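Local coordinates for mannuronan C5-epimerase (Pseudomonas syringae pv. tomato, PDB 4NK6), which converts beta-D-mannuronate to alpha-L-guluronate within the alginate polymer and belongs to the periplasmic complex that shields new alginate from degradation on its way to secretion, at residues A[216-219]-A[223-226]; A[110-115]-A[139-144]; A[31-36]-A[282-287]; A[320-325]-A[329-334]. All blocks are in the same frame, centred on the assembly; numbering follows the deposited sequence.

Contact 1: residues A[216-219]-A[223-226]; sequences ISQY and TAKV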
loop_
_atom_site.group_PDB
_atom_site.type_symbol
_atom_site.label_atom_id
_atom_site.label_comp_id
_atom_site.label_asym_id
_atom_site.label_seq_id
_atom_site.Cartn_x
_atom_site.Cartn_y
_atom_site.Cartn_z
ATOM N N ILE A 216 5.219 4.294 2.787
ATOM C CA ILE A 216 6.588 3.873 3.064
ATOM C C ILE A 216 7.432 4.375 1.895
ATOM O O ILE A 216 7.141 4.052 0.756
ATOM C CB ILE A 216 6.675 2.331 3.121
ATOM C CG1 ILE A 216 5.543 1.763 3.993
ATOM C CG2 ILE A 216 8.041 1.875 3.603
ATOM C CD1 ILE A 216 5.644 2.165 5.482
ATOM N N SER A 217 8.478 5.151 2.149
ATOM C CA SER A 217 9.119 5.835 1.032
ATOM C C SER A 217 10.596 6.137 1.184
ATOM O O SER A 217 11.035 6.692 2.192
ATOM C CB SER A 217 8.378 7.150 0.736
ATOM O OG SER A 217 8.897 7.801 -0.414
ATOM N N GLN A 218 11.362 5.803 0.154
ATOM C CA GLN A 218 12.709 6.333 0.037
ATOM C C GLN A 218 12.616 7.862 -0.047
ATOM O O GLN A 218 11.588 8.402 -0.473
ATOM C CB GLN A 218 13.379 5.753 -1.215
ATOM C CG GLN A 218 14.792 6.257 -1.507
ATOM C CD GLN A 218 15.774 6.015 -0.357
ATOM O OE1 GLN A 218 15.804 6.770 0.613
ATOM N NE2 GLN A 218 16.581 4.967 -0.472
ATOM N N TYR A 219 13.672 8.560 0.363
ATOM C CA TYR A 219 13.741 10.010 0.186
ATOM C C TYR A 219 13.668 10.369 -1.301
ATOM O O TYR A 219 13.858 9.505 -2.163
ATOM C CB TYR A 219 15.042 10.564 0.766
ATOM C CG TYR A 219 15.137 10.509 2.274
ATOM C CD1 TYR A 219 14.466 11.434 3.062
ATOM C CD2 TYR A 219 15.914 9.540 2.911
ATOM C CE1 TYR A 219 14.549 11.392 4.441
ATOM C CE2 TYR A 219 16.006 9.494 4.291
ATOM C CZ TYR A 219 15.321 10.428 5.050
ATOM O OH TYR A 219 15.398 10.400 6.423
ATOM N N THR A 223 17.705 14.289 -2.263
ATOM C CA THR A 223 18.071 14.063 -0.871
ATOM C C THR A 223 18.708 12.689 -0.671
ATOM O O THR A 223 19.688 12.557 0.058
ATOM C CB THR A 223 16.848 14.182 0.044
ATOM O OG1 THR A 223 16.190 15.435 -0.192
ATOM C CG2 THR A 223 17.252 14.081 1.506
ATOM N N ALA A 224 18.145 11.670 -1.322
ATOM C CA ALA A 224 18.651 10.304 -1.199
ATOM C C ALA A 224 20.121 10.185 -1.599
ATOM O O ALA A 224 20.897 9.507 -0.928
ATOM C CB ALA A 224 17.804 9.337 -2.017
ATOM N N LYS A 225 20.505 10.848 -2.686
ATOM C CA LYS A 225 21.872 10.741 -3.183
ATOM C C LYS A 225 22.877 11.309 -2.177
ATOM O O LYS A 225 24.053 10.951 -2.191
ATOM C CB LYS A 225 22.019 11.430 -4.546
ATOM C CG LYS A 225 22.128 12.947 -4.475
ATOM C CD LYS A 225 22.477 13.570 -5.823
ATOM C CE LYS A 225 21.263 13.672 -6.738
ATOM N NZ LYS A 225 21.587 14.405 -7.997
ATOM N N VAL A 226 22.403 12.188 -1.302
ATOM C CA VAL A 226 23.245 12.757 -0.255
ATOM C C VAL A 226 23.196 11.893 0.996
ATOM O O VAL A 226 24.228 11.559 1.566
ATOM C CB VAL A 226 22.804 14.190 0.101
ATOM C CG1 VAL A 226 23.542 14.691 1.334
ATOM C CG2 VAL A 226 23.026 15.117 -1.081
#

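Contact 2: residues A[110-115]-A[139-144]; sequences SEVSPG and ELRLSQ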
loop_
_atom_site.group_PDB
_atom_site.type_symbol
_atom_site.label_atom_id
_atom_site.label_comp_id
_atom_site.label_asym_id
_atom_site.label_seq_id
_atom_site.Cartn_x
_atom_site.Cartn_y
_atom_site.Cartn_z
ATOM N N SER A 110 -2.984 15.002 24.728
ATOM C CA SER A 110 -3.883 14.951 25.874
ATOM C C SER A 110 -4.549 13.590 26.014
ATOM O O SER A 110 -5.022 13.024 25.029
ATOM C CB SER A 110 -4.956 16.034 25.715
ATOM O OG SER A 110 -5.989 15.889 26.673
ATOM N N GLU A 111 -4.585 13.066 27.241
ATOM C CA GLU A 111 -5.343 11.854 27.534
ATOM C C GLU A 111 -6.774 12.245 27.877
ATOM O O GLU A 111 -7.035 12.748 28.965
ATOM C CB GLU A 111 -4.724 11.091 28.715
ATOM C CG GLU A 111 -5.420 9.768 29.009
ATOM C CD GLU A 111 -4.604 8.834 29.896
ATOM O OE1 GLU A 111 -3.676 9.307 30.585
ATOM O OE2 GLU A 111 -4.890 7.615 29.894
ATOM N N VAL A 112 -7.703 12.026 26.954
ATOM C CA VAL A 112 -9.077 12.474 27.171
ATOM C C VAL A 112 -9.900 11.498 28.023
ATOM O O VAL A 112 -10.875 11.887 28.664
ATOM C CB VAL A 112 -9.784 12.811 25.844
ATOM C CG1 VAL A 112 -9.170 14.069 25.239
ATOM C CG2 VAL A 112 -9.675 11.659 24.875
ATOM N N SER A 113 -9.482 10.240 28.036
ATOM C CA SER A 113 -10.063 9.225 28.910
ATOM C C SER A 113 -9.003 8.131 29.013
ATOM O O SER A 113 -8.044 8.157 28.247
ATOM C CB SER A 113 -11.375 8.694 28.321
ATOM O OG SER A 113 -11.165 8.080 27.062
ATOM N N PRO A 114 -9.145 7.191 29.964
ATOM C CA PRO A 114 -8.090 6.178 30.123
ATOM C C PRO A 114 -7.671 5.487 28.821
ATOM O O PRO A 114 -8.494 4.867 28.144
ATOM C CB PRO A 114 -8.721 5.181 31.100
ATOM C CG PRO A 114 -9.561 6.064 31.989
ATOM C CD PRO A 114 -10.132 7.126 31.063
ATOM N N GLY A 115 -6.397 5.635 28.467
ATOM C CA GLY A 115 -5.839 4.983 27.295
ATOM C C GLY A 115 -6.227 5.588 25.953
ATOM O O GLY A 115 -5.849 5.062 24.899
ATOM N N GLU A 139 -6.655 4.029 21.998
ATOM C CA GLU A 139 -6.728 4.759 20.736
ATOM C C GLU A 139 -5.829 5.997 20.742
ATOM O O GLU A 139 -5.839 6.770 21.694
ATOM C CB GLU A 139 -8.178 5.193 20.448
ATOM C CG GLU A 139 -8.358 5.927 19.113
ATOM C CD GLU A 139 -9.779 6.411 18.891
ATOM O OE1 GLU A 139 -10.221 6.439 17.724
ATOM O OE2 GLU A 139 -10.453 6.774 19.881
ATOM N N LEU A 140 -5.053 6.179 19.679
ATOM C CA LEU A 140 -4.400 7.461 19.438
ATOM C C LEU A 140 -5.157 8.203 18.342
ATOM O O LEU A 140 -5.206 7.757 17.191
ATOM C CB LEU A 140 -2.936 7.278 19.034
ATOM C CG LEU A 140 -2.194 8.556 18.614
ATOM C CD1 LEU A 140 -2.204 9.619 19.722
ATOM C CD2 LEU A 140 -0.763 8.227 18.205
ATOM N N ARG A 141 -5.770 9.319 18.716
ATOM C CA ARG A 141 -6.495 10.165 17.781
ATOM C C ARG A 141 -5.558 11.270 17.294
ATOM O O ARG A 141 -5.039 12.041 18.102
ATOM C CB ARG A 141 -7.706 10.797 18.484
ATOM C CG ARG A 141 -8.628 9.785 19.175
ATOM C CD ARG A 141 -9.735 10.468 19.982
ATOM N NE ARG A 141 -10.773 9.518 20.380
ATOM C CZ ARG A 141 -11.840 9.830 21.108
ATOM N NH1 ARG A 141 -12.024 11.073 21.534
ATOM N NH2 ARG A 141 -12.725 8.890 21.415
ATOM N N LEU A 142 -5.335 11.333 15.984
ATOM C CA LEU A 142 -4.537 12.402 15.375
ATOM C C LEU A 142 -5.465 13.521 14.932
ATOM O O LEU A 142 -6.348 13.303 14.112
ATOM C CB LEU A 142 -3.758 11.880 14.166
ATOM C CG LEU A 142 -2.867 10.663 14.460
ATOM C CD1 LEU A 142 -2.140 10.188 13.209
ATOM C CD2 LEU A 142 -1.880 10.972 15.586
ATOM N N SER A 143 -5.264 14.715 15.479
ATOM C CA SER A 143 -6.150 15.834 15.209
ATOM C C SER A 143 -6.083 16.297 13.760
ATOM O O SER A 143 -5.037 16.730 13.284
ATOM C CB SER A 143 -5.833 17.020 16.125
ATOM O OG SER A 143 -6.612 18.143 15.738
ATOM N N GLN A 144 -7.210 16.210 13.062
ATOM C CA GLN A 144 -7.291 16.733 11.703
ATOM C C GLN A 144 -7.103 18.249 11.689
ATOM O O GLN A 144 -6.358 18.780 10.869
ATOM C CB GLN A 144 -8.628 16.369 11.066
ATOM C CG GLN A 144 -8.848 16.979 9.680
ATOM C CD GLN A 144 -10.155 16.532 9.059
ATOM O OE1 GLN A 144 -11.183 16.468 9.736
ATOM N NE2 GLN A 144 -10.122 16.201 7.773
#

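Contact 3: residues A[31-36]-A[282-287]; sequences PDLSGY and IAENDV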
loop_
_atom_site.group_PDB
_atom_site.type_symbol
_atom_site.label_atom_id
_atom_site.label_comp_id
_atom_site.label_asym_id
_atom_site.label_seq_id
_atom_site.Cartn_x
_atom_site.Cartn_y
_atom_site.Cartn_z
ATOM N N PRO A 31 7.159 -17.523 -0.465
ATOM C CA PRO A 31 7.812 -17.198 0.804
ATOM C C PRO A 31 7.025 -17.751 1.982
ATOM O O PRO A 31 5.790 -17.740 1.968
ATOM C CB PRO A 31 7.775 -15.664 0.837
ATOM C CG PRO A 31 7.686 -15.259 -0.592
ATOM C CD PRO A 31 6.893 -16.323 -1.278
ATOM N N ASP A 32 7.746 -18.237 2.984
ATOM C CA ASP A 32 7.151 -18.716 4.219
ATOM C C ASP A 32 6.632 -17.505 4.999
ATOM O O ASP A 32 7.324 -16.503 5.110
ATOM C CB ASP A 32 8.215 -19.492 5.007
ATOM C CG ASP A 32 7.749 -19.902 6.380
ATOM O OD1 ASP A 32 6.531 -20.089 6.575
ATOM O OD2 ASP A 32 8.612 -20.041 7.271
ATOM N N LEU A 33 5.407 -17.591 5.512
ATOM C CA LEU A 33 4.789 -16.466 6.217
ATOM C C LEU A 33 4.764 -16.674 7.731
ATOM O O LEU A 33 4.359 -15.781 8.484
ATOM C CB LEU A 33 3.355 -16.253 5.728
ATOM C CG LEU A 33 3.140 -16.035 4.230
ATOM C CD1 LEU A 33 1.650 -15.961 3.924
ATOM C CD2 LEU A 33 3.849 -14.774 3.771
ATOM N N SER A 34 5.195 -17.854 8.165
ATOM C CA SER A 34 5.011 -18.289 9.548
ATOM C C SER A 34 5.729 -17.435 10.595
ATOM O O SER A 34 5.330 -17.418 11.760
ATOM C CB SER A 34 5.404 -19.762 9.707
ATOM O OG SER A 34 6.802 -19.933 9.570
ATOM N N GLY A 35 6.785 -16.738 10.190
ATOM C CA GLY A 35 7.479 -15.829 11.087
ATOM C C GLY A 35 6.875 -14.425 11.196
ATOM O O GLY A 35 7.315 -13.626 12.025
ATOM N N TYR A 36 5.872 -14.110 10.380
ATOM C CA TYR A 36 5.255 -12.776 10.426
ATOM C C TYR A 36 4.072 -12.718 11.399
ATOM O O TYR A 36 2.906 -12.841 11.003
ATOM C CB TYR A 36 4.849 -12.305 9.021
ATOM C CG TYR A 36 5.988 -12.365 8.020
ATOM C CD1 TYR A 36 7.251 -11.873 8.338
ATOM C CD2 TYR A 36 5.813 -12.959 6.774
ATOM C CE1 TYR A 36 8.307 -11.955 7.431
ATOM C CE2 TYR A 36 6.862 -13.040 5.859
ATOM C CZ TYR A 36 8.099 -12.535 6.190
ATOM O OH TYR A 36 9.130 -12.617 5.283
ATOM N N ILE A 282 2.843 -9.689 -0.436
ATOM C CA ILE A 282 1.480 -9.255 -0.204
ATOM C C ILE A 282 0.601 -10.492 -0.163
ATOM O O ILE A 282 0.285 -11.059 -1.209
ATOM C CB ILE A 282 1.037 -8.310 -1.326
ATOM C CG1 ILE A 282 1.964 -7.086 -1.360
ATOM C CG2 ILE A 282 -0.407 -7.869 -1.119
ATOM C CD1 ILE A 282 1.846 -6.258 -2.626
ATOM N N ALA A 283 0.210 -10.916 1.040
ATOM C CA ALA A 283 -0.417 -12.229 1.212
ATOM C C ALA A 283 -1.550 -12.290 2.246
ATOM O O ALA A 283 -1.505 -11.617 3.278
ATOM C CB ALA A 283 0.645 -13.263 1.557
ATOM N N GLU A 284 -2.550 -13.125 1.968
ATOM C CA GLU A 284 -3.629 -13.401 2.923
ATOM C C GLU A 284 -4.355 -12.155 3.416
ATOM O O GLU A 284 -4.853 -12.125 4.545
ATOM C CB GLU A 284 -3.111 -14.244 4.101
ATOM C CG GLU A 284 -2.599 -15.595 3.636
ATOM C CD GLU A 284 -2.165 -16.509 4.766
ATOM O OE1 GLU A 284 -2.237 -16.112 5.952
ATOM O OE2 GLU A 284 -1.742 -17.638 4.450
ATOM N N ASN A 285 -4.407 -11.129 2.563
ATOM C CA ASN A 285 -5.203 -9.946 2.850
ATOM C C ASN A 285 -6.601 -10.106 2.268
ATOM O O ASN A 285 -6.804 -10.870 1.321
ATOM C CB ASN A 285 -4.538 -8.682 2.287
ATOM C CG ASN A 285 -3.111 -8.508 2.779
ATOM O OD1 ASN A 285 -2.885 -8.151 3.931
ATOM N ND2 ASN A 285 -2.142 -8.742 1.898
ATOM N N ASP A 286 -7.558 -9.406 2.863
ATOM C CA ASP A 286 -8.920 -9.315 2.351
ATOM C C ASP A 286 -9.120 -7.853 1.995
ATOM O O ASP A 286 -9.100 -6.993 2.874
ATOM C CB ASP A 286 -9.937 -9.761 3.423
ATOM C CG ASP A 286 -11.382 -9.729 2.924
ATOM O OD1 ASP A 286 -11.599 -9.732 1.685
ATOM O OD2 ASP A 286 -12.308 -9.710 3.772
ATOM N N VAL A 287 -9.278 -7.576 0.702
ATOM C CA VAL A 287 -9.340 -6.214 0.203
ATOM C C VAL A 287 -10.633 -6.020 -0.557
ATOM O O VAL A 287 -10.846 -6.648 -1.582
ATOM C CB VAL A 287 -8.174 -5.923 -0.768
ATOM C CG1 VAL A 287 -8.260 -4.485 -1.267
ATOM C CG2 VAL A 287 -6.834 -6.181 -0.086
#

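Contact 4: residues A[320-325]-A[329-334]; sequences VVLDRN and NIVAYN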
loop_
_atom_site.group_PDB
_atom_site.type_symbol
_atom_site.label_atom_id
_atom_site.label_comp_id
_atom_site.label_asym_id
_atom_site.label_seq_id
_atom_site.Cartn_x
_atom_site.Cartn_y
_atom_site.Cartn_z
ATOM N N VAL A 320 -6.920 -6.974 -9.012
ATOM C CA VAL A 320 -5.460 -6.942 -8.936
ATOM C C VAL A 320 -4.869 -6.417 -10.250
ATOM O O VAL A 320 -5.216 -6.904 -11.327
ATOM C CB VAL A 320 -4.871 -8.350 -8.670
ATOM C CG1 VAL A 320 -3.355 -8.314 -8.745
ATOM C CG2 VAL A 320 -5.319 -8.879 -7.292
ATOM N N VAL A 321 -3.982 -5.428 -10.160
ATOM C CA VAL A 321 -3.369 -4.832 -11.344
ATOM C C VAL A 321 -1.843 -4.856 -11.260
ATOM O O VAL A 321 -1.285 -4.563 -10.208
ATOM C CB VAL A 321 -3.853 -3.361 -11.544
ATOM C CG1 VAL A 321 -3.130 -2.693 -12.703
ATOM C CG2 VAL A 321 -5.351 -3.327 -11.772
ATOM N N LEU A 322 -1.184 -5.235 -12.360
ATOM C CA LEU A 322 0.268 -5.066 -12.522
ATOM C C LEU A 322 0.476 -4.036 -13.630
ATOM O O LEU A 322 0.063 -4.262 -14.767
ATOM C CB LEU A 322 0.944 -6.382 -12.919
ATOM C CG LEU A 322 1.227 -7.442 -11.842
ATOM C CD1 LEU A 322 -0.003 -7.800 -11.044
ATOM C CD2 LEU A 322 1.832 -8.696 -12.470
ATOM N N ASP A 323 1.110 -2.911 -13.301
ATOM C CA ASP A 323 1.123 -1.751 -14.195
ATOM C C ASP A 323 2.537 -1.227 -14.454
ATOM O O ASP A 323 3.418 -1.330 -13.588
ATOM C CB ASP A 323 0.260 -0.638 -13.584
ATOM C CG ASP A 323 0.217 0.630 -14.437
ATOM O OD1 ASP A 323 -0.092 0.541 -15.640
ATOM O OD2 ASP A 323 0.492 1.720 -13.899
ATOM N N ARG A 324 2.744 -0.666 -15.643
ATOM C CA ARG A 324 3.965 0.088 -15.959
ATOM C C ARG A 324 5.266 -0.678 -15.711
ATOM O O ARG A 324 6.064 -0.313 -14.839
ATOM C CB ARG A 324 3.976 1.431 -15.212
ATOM C CG ARG A 324 3.031 2.477 -15.816
ATOM C CD ARG A 324 2.945 3.766 -14.993
ATOM N NE ARG A 324 2.333 4.858 -15.758
ATOM C CZ ARG A 324 1.023 4.987 -15.966
ATOM N NH1 ARG A 324 0.176 4.092 -15.469
ATOM N NH2 ARG A 324 0.557 6.012 -16.674
ATOM N N ASN A 325 5.468 -1.741 -16.481
ATOM C CA ASN A 325 6.737 -2.459 -16.492
ATOM C C ASN A 325 7.096 -3.064 -15.127
ATOM O O ASN A 325 8.261 -3.068 -14.711
ATOM C CB ASN A 325 7.854 -1.544 -17.031
ATOM C CG ASN A 325 9.081 -2.314 -17.470
ATOM O OD1 ASN A 325 8.997 -3.498 -17.805
ATOM N ND2 ASN A 325 10.237 -1.641 -17.476
ATOM N N ASN A 329 7.132 -10.993 -11.297
ATOM C CA ASN A 329 6.246 -11.193 -10.156
ATOM C C ASN A 329 5.518 -12.517 -10.195
ATOM O O ASN A 329 5.337 -13.108 -11.256
ATOM C CB ASN A 329 5.230 -10.051 -10.072
ATOM C CG ASN A 329 5.896 -8.709 -9.887
ATOM O OD1 ASN A 329 6.465 -8.442 -8.834
ATOM N ND2 ASN A 329 5.840 -7.859 -10.916
ATOM N N ILE A 330 5.088 -12.971 -9.026
ATOM C CA ILE A 330 4.251 -14.156 -8.935
ATOM C C ILE A 330 2.918 -13.788 -8.294
ATOM O O ILE A 330 2.863 -13.286 -7.166
ATOM C CB ILE A 330 4.942 -15.308 -8.166
ATOM C CG1 ILE A 330 6.201 -15.758 -8.918
ATOM C CG2 ILE A 330 3.996 -16.479 -8.023
ATOM C CD1 ILE A 330 7.048 -16.769 -8.162
ATOM N N VAL A 331 1.849 -14.018 -9.046
ATOM C CA VAL A 331 0.495 -13.769 -8.584
ATOM C C VAL A 331 -0.192 -15.133 -8.473
ATOM O O VAL A 331 -0.476 -15.767 -9.488
ATOM C CB VAL A 331 -0.235 -12.846 -9.582
ATOM C CG1 VAL A 331 -1.662 -12.587 -9.141
ATOM C CG2 VAL A 331 0.522 -11.527 -9.702
ATOM N N ALA A 332 -0.429 -15.600 -7.246
ATOM C CA ALA A 332 -0.810 -17.003 -7.041
ATOM C C ALA A 332 -1.927 -17.247 -6.023
ATOM O O ALA A 332 -1.952 -16.645 -4.951
ATOM C CB ALA A 332 0.414 -17.832 -6.676
ATOM N N TYR A 333 -2.840 -18.150 -6.369
ATOM C CA TYR A 333 -3.856 -18.644 -5.437
ATOM C C TYR A 333 -4.723 -17.545 -4.816
ATOM O O TYR A 333 -5.172 -17.673 -3.678
ATOM C CB TYR A 333 -3.208 -19.469 -4.319
ATOM C CG TYR A 333 -2.228 -20.524 -4.791
ATOM C CD1 TYR A 333 -2.657 -21.631 -5.521
ATOM C CD2 TYR A 333 -0.879 -20.427 -4.484
ATOM C CE1 TYR A 333 -1.764 -22.601 -5.945
ATOM C CE2 TYR A 333 0.022 -21.395 -4.903
ATOM C CZ TYR A 333 -0.424 -22.477 -5.631
ATOM O OH TYR A 333 0.479 -23.441 -6.037
ATOM N N ASN A 334 -4.948 -16.463 -5.553
ATOM C CA ASN A 334 -5.809 -15.398 -5.057
ATOM C C ASN A 334 -7.265 -15.666 -5.407
ATOM O O ASN A 334 -7.560 -16.253 -6.448
ATOM C CB ASN A 334 -5.378 -14.047 -5.625
ATOM C CG ASN A 334 -3.971 -13.669 -5.217
ATOM O OD1 ASN A 334 -3.726 -13.319 -4.064
ATOM N ND2 ASN A 334 -3.039 -13.707 -6.172
#

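Contact 1: residues A[216-219]-A[223-226]
A strand end packs here against a short helix of the excursion that follows it: Tyr219, just past strand 215-217 of the right-handed beta-helix, meets Thr223 and Ala224 of helix 221-227. The contact is purely van der Waals. Tyr219 CB is its hub, lying 3.9 Å from Ala224 N and 4.1 Å from Ala224 CB, while the two CA atoms approach to 5.1 Å. A methyl group suits residue 224, because it lets the helix backbone come this close to the departing strand. Thr223 adds its methyl branch, CG2 lying 4.1 Å from Tyr219 CD1, and that branch meets the ring at a slant. With CG2 turned anti to the backbone N of Thr223 (the OG1 branch has chi1 -53°), the hydroxyl goes instead to Glu66 and Thr220. Beyond CB the ring of Tyr219 leads away from the helix, stacks with Trp189, and ends in a hydroxyl bonded to Glu153. Gln218, next to Tyr219 in the same segment, reaches Ala224 with its amide, OE1 lying 4.2 Å from Ala224 CB; the bend at chi2 (57°) also lets OE1 accept Tyr219 N at 2.8 Å, in the carbonyl plane on a lone pair. Further back, Ile216 and Gln218 continue backbone pairing with strand 246-251, and Ser217 pairs with Thr188, so helix 221-227 perches where strand 215-217, held between two neighbouring coils, gives way to loop.

Contact 2: residues A[110-115]-A[139-144]
The guanidinium of Arg141 is met obliquely by Val112, whose CG2 methyl lies 4.1 Å from NH1, and at its edge by the carboxylate of Glu139. This edge contact is a salt bridge, Arg141 NE to Glu139 OE2 at 2.8 Å, nearly straight at 169°. The oxygen sits in the guanidinium plane, although the donor reaches it from above the carboxylate plane. Two residues apart on strand 139-143, the pair can join because the arginine chain is extended from CG to NE. Trp166 adds a cation-pi contact to Arg141, and the other carboxylate oxygen of Glu139, OE1, is bonded to Asn164.

The backbones meet at Gly115, whose O accepts Glu139 N at 3.2 Å. Gly115 closes the turn between strands 109-113 and 116-119 with a positive phi of 75°, readily adopted by glycine, and its own N is bound by Glu111 OE2 at 2.9 Å through the anti lone pair. Strand 116-119 pairs with both 109-113 and 139-143, so this link extends the parallel pairing with 139-143 into the turn. Chemically, one backbone bond joins the segments; Val112 CG2 meets the guanidinium by van der Waals contact alone, and Glu139 probably balances the charge of Arg141.

Contact 3: residues A[31-36]-A[282-287]
Leu33 packs on Ala283 and Glu284 chiefly through CD1, in a contact without hydrogen bonds. Its CD1 methyl lies 3.7 Å from Ala283 CB and 3.8 Å from Glu284 OE2, while CD2 is 4.2 Å from the same alanine methyl. Leucine is long enough to bridge the 8.4 Å between the CA atoms of Leu33 and Ala283, and the small alanine offers its methyl to both branches. Glu284 passes Leu33 at a slant, its chain extended beyond CG, and its carboxylate turns a flat face to the CD1 methyl of Leu33, 3.9 Å from Glu284 CD; OE2 also faces Arg309, in a long and weak ion pair.

The next shell shapes the loop that carries Leu33. Asp32 OD1 accepts Ser34 N at 3.1 Å, from above the carboxylate plane, in an Asx turn, and Asp32 OD2 is bonded to Ser34 OG at 2.9 Å. A type I beta turn from Leu33 to Tyr36 overlaps it, closed by Tyr36 N to Leu33 O at 2.9 Å. Aspartate and serine are short enough to make these bonds locally, fixing the backbone from which Leu33 projects.

Around this, Leu33 and Pro31 also touch Ile281 and Phe308, and Tyr36 sets its ring edge-to-face with Trp235. The segment before helix 38-41 thus lies across the outside of the beta-helix, over strands 281-288 and 306-308.

Contact 4: residues A[320-325]-A[329-334]
Within the right-handed beta-helix, strand 320-323 and strand 330-332 belong to successive faces of the winding, and Leu322 and Val331 meet in the interior where the chain has turned from one to the other. Leu322 CD1 lies 4.0 Å from Val331 CG2, and CD2 of the same leucine is 4.2 Å from that methyl, so one valine branch touches both ends of the fork. The two side chains run past each other in opposite senses. Val331 presents CG2 because CG1 is turned anti to its backbone N (chi1 179°). Branched apolar residues suit this core, filling the width between two walls whose nearest CA atoms, those of Leu322 and Asn329, are 8.9 Å apart.

Asn329 also points inward, its CB 4.4 Å from Leu322 CD2. Its amide is buried but satisfied: OD1 accepts Ser305 N and ND2 donates to Val302 O, tying this coil to the preceding one. At the end of strand 320-323, Asp323 OD2, also bonded to Ser299, takes Arg324 NH1 on its syn lone pair in a salt bridge of 2.9 Å; Arg324 NE forms another with Asp407. The chemistry thus divides: dispersion and exclusion of water join the two faces inside, while polar groups link successive coils.

Overall arrangement
All four contacts lie in or against one elongated beta-helix, and none touches another. Contact 2 lies towards one end and contact 4 on the opposite side of the chain's centre, their centres 39 Å apart. Contacts 3 and 4 are neighbours, with centres 15 Å apart and nearest atoms about 5 Å apart; contact 3 packs the N-terminal segment on the outside of the winding, whereas contact 4 fills its interior. Along the chain, contacts 1 and 2 are both nested in the long loop that contact 3 closes. Contacts 1 and 4 come nearest the inferred proton acceptor His274 without touching it: the side chains of Gln218 and Leu322 are each about 11 Å from its own.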